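Local coordinates for sulfur oxidation protein SOXB (Thermus thermophilus, PDB 2WDE) that probably hydrolyses sulfonate groups from sulfur-oxidation intermediates, using a pair of manganese ions that here hold thiosulfate, at residues L32-L37 with V127-D132; M160-E165 with G216-Y221. One frame throughout, in Å; residues are numbered along the deposited sequence.

In the fold
Both contacts are buried and run from strand ends into loops at the manganese site; in contact 1 both loops supply a ligand (D36, D132), in contact 2 only 160-165 does (H163). Contact 1 pairs the parallel strands 29-34 and 124-129 in the middle of one six-stranded sheet; contact 2 joins the loop after strand 159-160 of that sheet to the end of strand 210-217 in the second sheet. The chemistry differs accordingly: a ladder of backbone bonds ending in two carboxylates in contact 1, a single backbone bond, a pair of serines and a histidine against a tyrosine in contact 2. The centres lie about 11 Å apart, and D132 OD1 probably accepts from W164 N at 2.7 Å.

Contact 1 of 2, residues L32-L37 with V127-D132; sequences LYFSDL and VLDGGD. With MN (manganese (II) ion), chain F; MN (manganese (II) ion), chain G; THJ (thiosulfate), chain H.
D132 OD2 is gripped by both manganese ions, at 2.3 and 2.2 Å, and D36 OD1 reaches the first at 2.1 Å from across the contact. Water 2 and thiosulfate also bridge the ions. The carboxylates lie side by side, planes 84° apart; D36 OD1 comes within 2.9 Å of D132 OD2, a closeness the shared manganese probably makes tolerable. D132 OD1 takes W164 N, and S35 OG donates to D36 OD2 from above the carboxylate plane, helping fix its rotation. D36 N bonds G131 O at 2.8 Å. L128 N to L32 O, F34 N to L128 O and G130 N to F34 O form the parallel ladder. S35 OG lies 3.2 Å from G130 CA, where a side chain would collide. D129 OD1 closes an Asx turn, met by G131 N from above the carboxylate plane, and accepts from water 1, itself bonded by L37 N; OD2 bonds T133. F34 CG, wedged between backbone N and carbonyl carbon (chi1 66°), brings CE1 to 3.6 Å from D129 CG. Metal ligands on loops after neighbouring parallel strands, joined here by H38, H163, H263, H286 and H288, are characteristic of the 5'-nucleotidase family's dinuclear metallophosphoesterase fold.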
loop_
_atom_site.group_PDB
_atom_site.type_symbol
_atom_site.label_atom_id
_atom_site.label_comp_id
_atom_site.label_asym_id
_atom_site.label_seq_id
_atom_site.Cartn_x
_atom_site.Cartn_y
_atom_site.Cartn_z
ATOM N N LEU A 32 -16.296 -3.789 8.825
ATOM C CA LEU A 32 -15.410 -2.682 9.201
ATOM C C LEU A 32 -14.048 -3.086 8.642
ATOM O O LEU A 32 -13.439 -4.065 9.077
ATOM C CB LEU A 32 -15.366 -2.504 10.717
ATOM C CG LEU A 32 -16.757 -2.241 11.325
ATOM C CD1 LEU A 32 -16.689 -2.173 12.862
ATOM C CD2 LEU A 32 -17.338 -0.943 10.755
ATOM N N TYR A 33 -13.646 -2.404 7.582
ATOM C CA TYR A 33 -12.504 -2.834 6.801
ATOM C C TYR A 33 -11.379 -1.829 6.645
ATOM O O TYR A 33 -11.605 -0.659 6.346
ATOM C CB TYR A 33 -13.030 -3.259 5.428
ATOM C CG TYR A 33 -12.006 -3.410 4.323
ATOM C CD1 TYR A 33 -11.028 -4.390 4.386
ATOM C CD2 TYR A 33 -12.124 -2.670 3.143
ATOM C CE1 TYR A 33 -10.134 -4.577 3.333
ATOM C CE2 TYR A 33 -11.238 -2.850 2.083
ATOM C CZ TYR A 33 -10.230 -3.781 2.203
ATOM O OH TYR A 33 -9.355 -3.952 1.159
ATOM N N PHE A 34 -10.156 -2.310 6.829
ATOM C CA PHE A 34 -8.977 -1.481 6.604
ATOM C C PHE A 34 -7.940 -2.379 5.959
ATOM O O PHE A 34 -8.023 -3.597 6.049
ATOM C CB PHE A 34 -8.450 -0.867 7.894
ATOM C CG PHE A 34 -7.923 -1.874 8.874
ATOM C CD1 PHE A 34 -6.564 -2.191 8.910
ATOM C CD2 PHE A 34 -8.765 -2.455 9.807
ATOM C CE1 PHE A 34 -6.073 -3.125 9.828
ATOM C CE2 PHE A 34 -8.280 -3.382 10.726
ATOM C CZ PHE A 34 -6.923 -3.705 10.739
ATOM N N SER A 35 -6.969 -1.786 5.281
ATOM C CA SER A 35 -5.953 -2.608 4.638
ATOM C C SER A 35 -4.680 -1.807 4.516
ATOM O O SER A 35 -4.700 -0.581 4.620
ATOM C CB SER A 35 -6.421 -3.022 3.241
ATOM O OG SER A 35 -5.530 -3.959 2.650
ATOM N N ASP A 36 -3.572 -2.512 4.319
ATOM C CA ASP A 36 -2.283 -1.871 4.093
ATOM C C ASP A 36 -1.858 -0.864 5.171
ATOM O O ASP A 36 -1.321 0.221 4.881
ATOM C CB ASP A 36 -2.260 -1.252 2.689
ATOM C CG ASP A 36 -2.376 -2.307 1.581
ATOM O OD1 ASP A 36 -1.331 -2.819 1.110
ATOM O OD2 ASP A 36 -3.518 -2.644 1.191
ATOM N N LEU A 37 -2.062 -1.247 6.424
ATOM C CA LEU A 37 -1.663 -0.403 7.542
ATOM C C LEU A 37 -0.143 -0.239 7.541
ATOM O O LEU A 37 0.375 0.802 7.917
ATOM C CB LEU A 37 -2.124 -1.026 8.866
ATOM C CG LEU A 37 -1.744 -0.313 10.169
ATOM C CD1 LEU A 37 -2.291 1.101 10.255
ATOM C CD2 LEU A 37 -2.211 -1.136 11.366
ATOM N N VAL A 127 -14.708 -7.386 11.609
ATOM C CA VAL A 127 -13.549 -6.508 11.470
ATOM C C VAL A 127 -12.593 -7.237 10.539
ATOM O O VAL A 127 -12.129 -8.337 10.854
ATOM C CB VAL A 127 -12.922 -6.208 12.840
ATOM C CG1 VAL A 127 -11.605 -5.439 12.674
ATOM C CG2 VAL A 127 -13.900 -5.422 13.715
ATOM N N LEU A 128 -12.384 -6.663 9.355
ATOM C CA LEU A 128 -11.606 -7.306 8.309
ATOM C C LEU A 128 -10.344 -6.540 7.919
ATOM O O LEU A 128 -10.379 -5.341 7.661
ATOM C CB LEU A 128 -12.494 -7.545 7.090
ATOM C CG LEU A 128 -13.801 -8.294 7.365
ATOM C CD1 LEU A 128 -14.612 -8.375 6.079
ATOM C CD2 LEU A 128 -13.499 -9.710 7.903
ATOM N N ASP A 129 -9.231 -7.262 7.872
ATOM C CA ASP A 129 -7.931 -6.681 7.556
ATOM C C ASP A 129 -7.411 -7.193 6.207
ATOM O O ASP A 129 -7.234 -8.399 5.993
ATOM C CB ASP A 129 -6.966 -7.009 8.688
ATOM C CG ASP A 129 -5.574 -6.455 8.458
ATOM O OD1 ASP A 129 -5.315 -5.828 7.406
ATOM O OD2 ASP A 129 -4.767 -6.582 9.383
ATOM N N GLY A 130 -7.147 -6.262 5.295
ATOM C CA GLY A 130 -6.704 -6.605 3.960
ATOM C C GLY A 130 -5.249 -7.007 3.765
ATOM O O GLY A 130 -4.860 -7.334 2.653
ATOM N N GLY A 131 -4.448 -7.003 4.821
ATOM C CA GLY A 131 -3.055 -7.414 4.684
ATOM C C GLY A 131 -2.064 -6.266 4.523
ATOM O O GLY A 131 -2.456 -5.095 4.488
ATOM N N ASP A 132 -0.772 -6.608 4.429
ATOM C CA ASP A 132 0.295 -5.606 4.407
ATOM C C ASP A 132 0.151 -4.846 5.703
ATOM O O ASP A 132 0.200 -3.619 5.754
ATOM C CB ASP A 132 0.206 -4.671 3.200
ATOM C CG ASP A 132 0.917 -5.227 2.000
ATOM O OD1 ASP A 132 1.390 -6.388 2.097
ATOM O OD2 ASP A 132 0.960 -4.553 0.947
HETATM MN MN MN F . 0.682 -2.283 0.745
HETATM MN MN MN G . 0.639 -5.316 -1.128
HETATM S S1 THJ H . 2.688 -2.692 -1.827
HETATM O O1 THJ H . 2.593 -4.136 -1.758
HETATM O O2 THJ H . 2.545 -2.038 -0.529
HETATM O O3 THJ H . 1.805 -2.125 -2.842
HETATM S S2 THJ H . 4.584 -2.278 -2.443
HETATM O O HOH W 1 -3.659 -3.563 7.311
HETATM O O HOH W 2 0.170 -3.044 -0.993
#

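Contact 2 of 2, residues M160-E165 with G216-Y221; sequences MVSHWE and GASYPY. With MN (manganese (II) ion), chain G; THJ (thiosulfate), chain H.
H163 and Y219 lie side by side, with Y219 CD2 over the centre of one face of the imidazole and 3.3 Å from H163 NE2. The ring planes are inclined at 36°, and Y219 CB adds an off-centre CH-pi contact. H163 CG is anti to the backbone N (chi1 169°), a torsion that carries ND1 to manganese at 2.2 Å; NE2 bonds H226, so both ring nitrogens are engaged. CD1 of W164 sits over the rim of the opposite face, and W164 NE1 points at thiosulfate O1, whose position is less certain. With an alanine here, H163 would probably lose the indole packing against that rim, and thiosulfate the indole N-H donor. One shell out, E165 OE1 accepts from H163 N at 3.0 Å, and Y219 N bonds S162 O at 3.1 Å. S162 OG and S218 OG are hydrogen-bonded at 2.9 Å, and bond W166 and S186 respectively. V161 CG1 packs 3.6 Å from G216 CA. Beyond these, V161 leans on L261 of strand 257-262, S162 touches F184 of strand 183-184, and helix 222-225 lies against H163 and Y219, where the loop after strand 159-160 of one sheet meets the end of strand 210-217 of the other.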
loop_
_atom_site.group_PDB
_atom_site.type_symbol
_atom_site.label_atom_id
_atom_site.label_comp_id
_atom_site.label_asym_id
_atom_site.label_seq_id
_atom_site.Cartn_x
_atom_site.Cartn_y
_atom_site.Cartn_z
ATOM N N MET A 160 -7.845 -11.722 8.169
ATOM C CA MET A 160 -6.837 -10.947 7.448
ATOM C C MET A 160 -6.333 -11.827 6.316
ATOM O O MET A 160 -6.476 -13.056 6.359
ATOM C CB MET A 160 -5.667 -10.527 8.353
ATOM C CG MET A 160 -4.510 -11.560 8.457
ATOM S SD MET A 160 -3.101 -10.968 9.480
ATOM C CE MET A 160 -2.187 -9.928 8.260
ATOM N N VAL A 161 -5.799 -11.194 5.278
ATOM C CA VAL A 161 -5.133 -11.897 4.191
ATOM C C VAL A 161 -3.691 -11.340 4.229
ATOM O O VAL A 161 -3.328 -10.612 5.170
ATOM C CB VAL A 161 -5.853 -11.738 2.830
ATOM C CG1 VAL A 161 -7.214 -12.459 2.853
ATOM C CG2 VAL A 161 -6.033 -10.270 2.476
ATOM N N SER A 162 -2.866 -11.678 3.250
ATOM C CA SER A 162 -1.462 -11.280 3.332
ATOM C C SER A 162 -0.759 -10.909 2.036
ATOM O O SER A 162 -1.202 -11.228 0.927
ATOM C CB SER A 162 -0.671 -12.436 3.954
ATOM O OG SER A 162 -0.521 -13.480 2.993
ATOM N N HIS A 163 0.405 -10.297 2.224
ATOM C CA HIS A 163 1.331 -9.981 1.154
ATOM C C HIS A 163 2.707 -9.770 1.784
ATOM O O HIS A 163 3.491 -10.720 1.893
ATOM C CB HIS A 163 0.916 -8.776 0.314
ATOM C CG HIS A 163 2.002 -8.306 -0.619
ATOM N ND1 HIS A 163 1.965 -7.087 -1.261
ATOM C CD2 HIS A 163 3.166 -8.891 -0.995
ATOM C CE1 HIS A 163 3.068 -6.931 -1.975
ATOM N NE2 HIS A 163 3.803 -8.023 -1.850
ATOM N N TRP A 164 2.978 -8.544 2.236
ATOM C CA TRP A 164 4.271 -8.203 2.836
ATOM C C TRP A 164 4.586 -8.968 4.131
ATOM O O TRP A 164 5.734 -9.009 4.585
ATOM C CB TRP A 164 4.396 -6.687 3.036
ATOM C CG TRP A 164 4.866 -5.937 1.798
ATOM C CD1 TRP A 164 4.095 -5.497 0.756
ATOM C CD2 TRP A 164 6.214 -5.561 1.482
ATOM N NE1 TRP A 164 4.877 -4.837 -0.169
ATOM C CE2 TRP A 164 6.182 -4.878 0.249
ATOM C CE3 TRP A 164 7.446 -5.729 2.132
ATOM C CZ2 TRP A 164 7.338 -4.419 -0.383
ATOM C CZ3 TRP A 164 8.594 -5.244 1.515
ATOM C CH2 TRP A 164 8.526 -4.585 0.276
ATOM N N GLU A 165 3.559 -9.570 4.718
ATOM C CA GLU A 165 3.727 -10.398 5.914
ATOM C C GLU A 165 4.842 -11.424 5.663
ATOM O O GLU A 165 5.627 -11.748 6.559
ATOM C CB GLU A 165 2.427 -11.175 6.192
ATOM C CG GLU A 165 1.371 -10.422 6.998
ATOM C CD GLU A 165 0.827 -9.211 6.265
ATOM O OE1 GLU A 165 0.744 -9.251 5.025
ATOM O OE2 GLU A 165 0.447 -8.233 6.932
ATOM N N GLY A 216 -10.764 -15.464 1.262
ATOM C CA GLY A 216 -9.519 -14.721 1.313
ATOM C C GLY A 216 -8.641 -14.967 0.105
ATOM O O GLY A 216 -8.595 -16.073 -0.435
ATOM N N ALA A 217 -7.931 -13.927 -0.319
ATOM C CA ALA A 217 -7.004 -14.039 -1.431
ATOM C C ALA A 217 -5.760 -13.232 -1.098
ATOM O O ALA A 217 -5.839 -12.031 -0.809
ATOM C CB ALA A 217 -7.628 -13.541 -2.728
ATOM N N SER A 218 -4.617 -13.905 -1.100
ATOM C CA SER A 218 -3.352 -13.239 -0.821
ATOM C C SER A 218 -2.690 -12.810 -2.126
ATOM O O SER A 218 -3.029 -13.308 -3.196
ATOM C CB SER A 218 -2.436 -14.147 -0.002
ATOM O OG SER A 218 -2.803 -14.113 1.367
ATOM N N TYR A 219 -1.754 -11.871 -2.041
ATOM C CA TYR A 219 -1.064 -11.366 -3.236
ATOM C C TYR A 219 -0.445 -12.532 -4.006
ATOM O O TYR A 219 0.326 -13.316 -3.450
ATOM C CB TYR A 219 0.012 -10.352 -2.821
ATOM C CG TYR A 219 0.650 -9.607 -3.971
ATOM C CD1 TYR A 219 -0.127 -8.903 -4.885
ATOM C CD2 TYR A 219 2.030 -9.578 -4.121
ATOM C CE1 TYR A 219 0.455 -8.227 -5.943
ATOM C CE2 TYR A 219 2.616 -8.887 -5.158
ATOM C CZ TYR A 219 1.833 -8.220 -6.063
ATOM O OH TYR A 219 2.436 -7.528 -7.089
ATOM N N PRO A 220 -0.783 -12.668 -5.296
ATOM C CA PRO A 220 -0.290 -13.824 -6.058
ATOM C C PRO A 220 1.142 -13.740 -6.564
ATOM O O PRO A 220 1.651 -14.720 -7.104
ATOM C CB PRO A 220 -1.244 -13.897 -7.258
ATOM C CG PRO A 220 -1.832 -12.523 -7.376
ATOM C CD PRO A 220 -1.894 -11.979 -5.982
ATOM N N TYR A 221 1.773 -12.573 -6.440
ATOM C CA TYR A 221 3.130 -12.401 -6.966
ATOM C C TYR A 221 4.221 -12.272 -5.914
ATOM O O TYR A 221 5.283 -11.693 -6.165
ATOM C CB TYR A 221 3.180 -11.236 -7.955
ATOM C CG TYR A 221 2.060 -11.289 -8.958
ATOM C CD1 TYR A 221 1.973 -12.338 -9.865
ATOM C CD2 TYR A 221 1.063 -10.325 -8.971
ATOM C CE1 TYR A 221 0.935 -12.409 -10.772
ATOM C CE2 TYR A 221 0.024 -10.383 -9.892
ATOM C CZ TYR A 221 -0.035 -11.433 -10.783
ATOM O OH TYR A 221 -1.074 -11.520 -11.684
HETATM MN MN MN G . 0.639 -5.316 -1.128
HETATM S S1 THJ H . 2.688 -2.692 -1.827
HETATM O O1 THJ H . 2.593 -4.136 -1.758
HETATM O O2 THJ H . 2.545 -2.038 -0.529
HETATM O O3 THJ H . 1.805 -2.125 -2.842
HETATM S S2 THJ H . 4.584 -2.278 -2.443
HETATM O O HOH W 2 0.170 -3.044 -0.993
#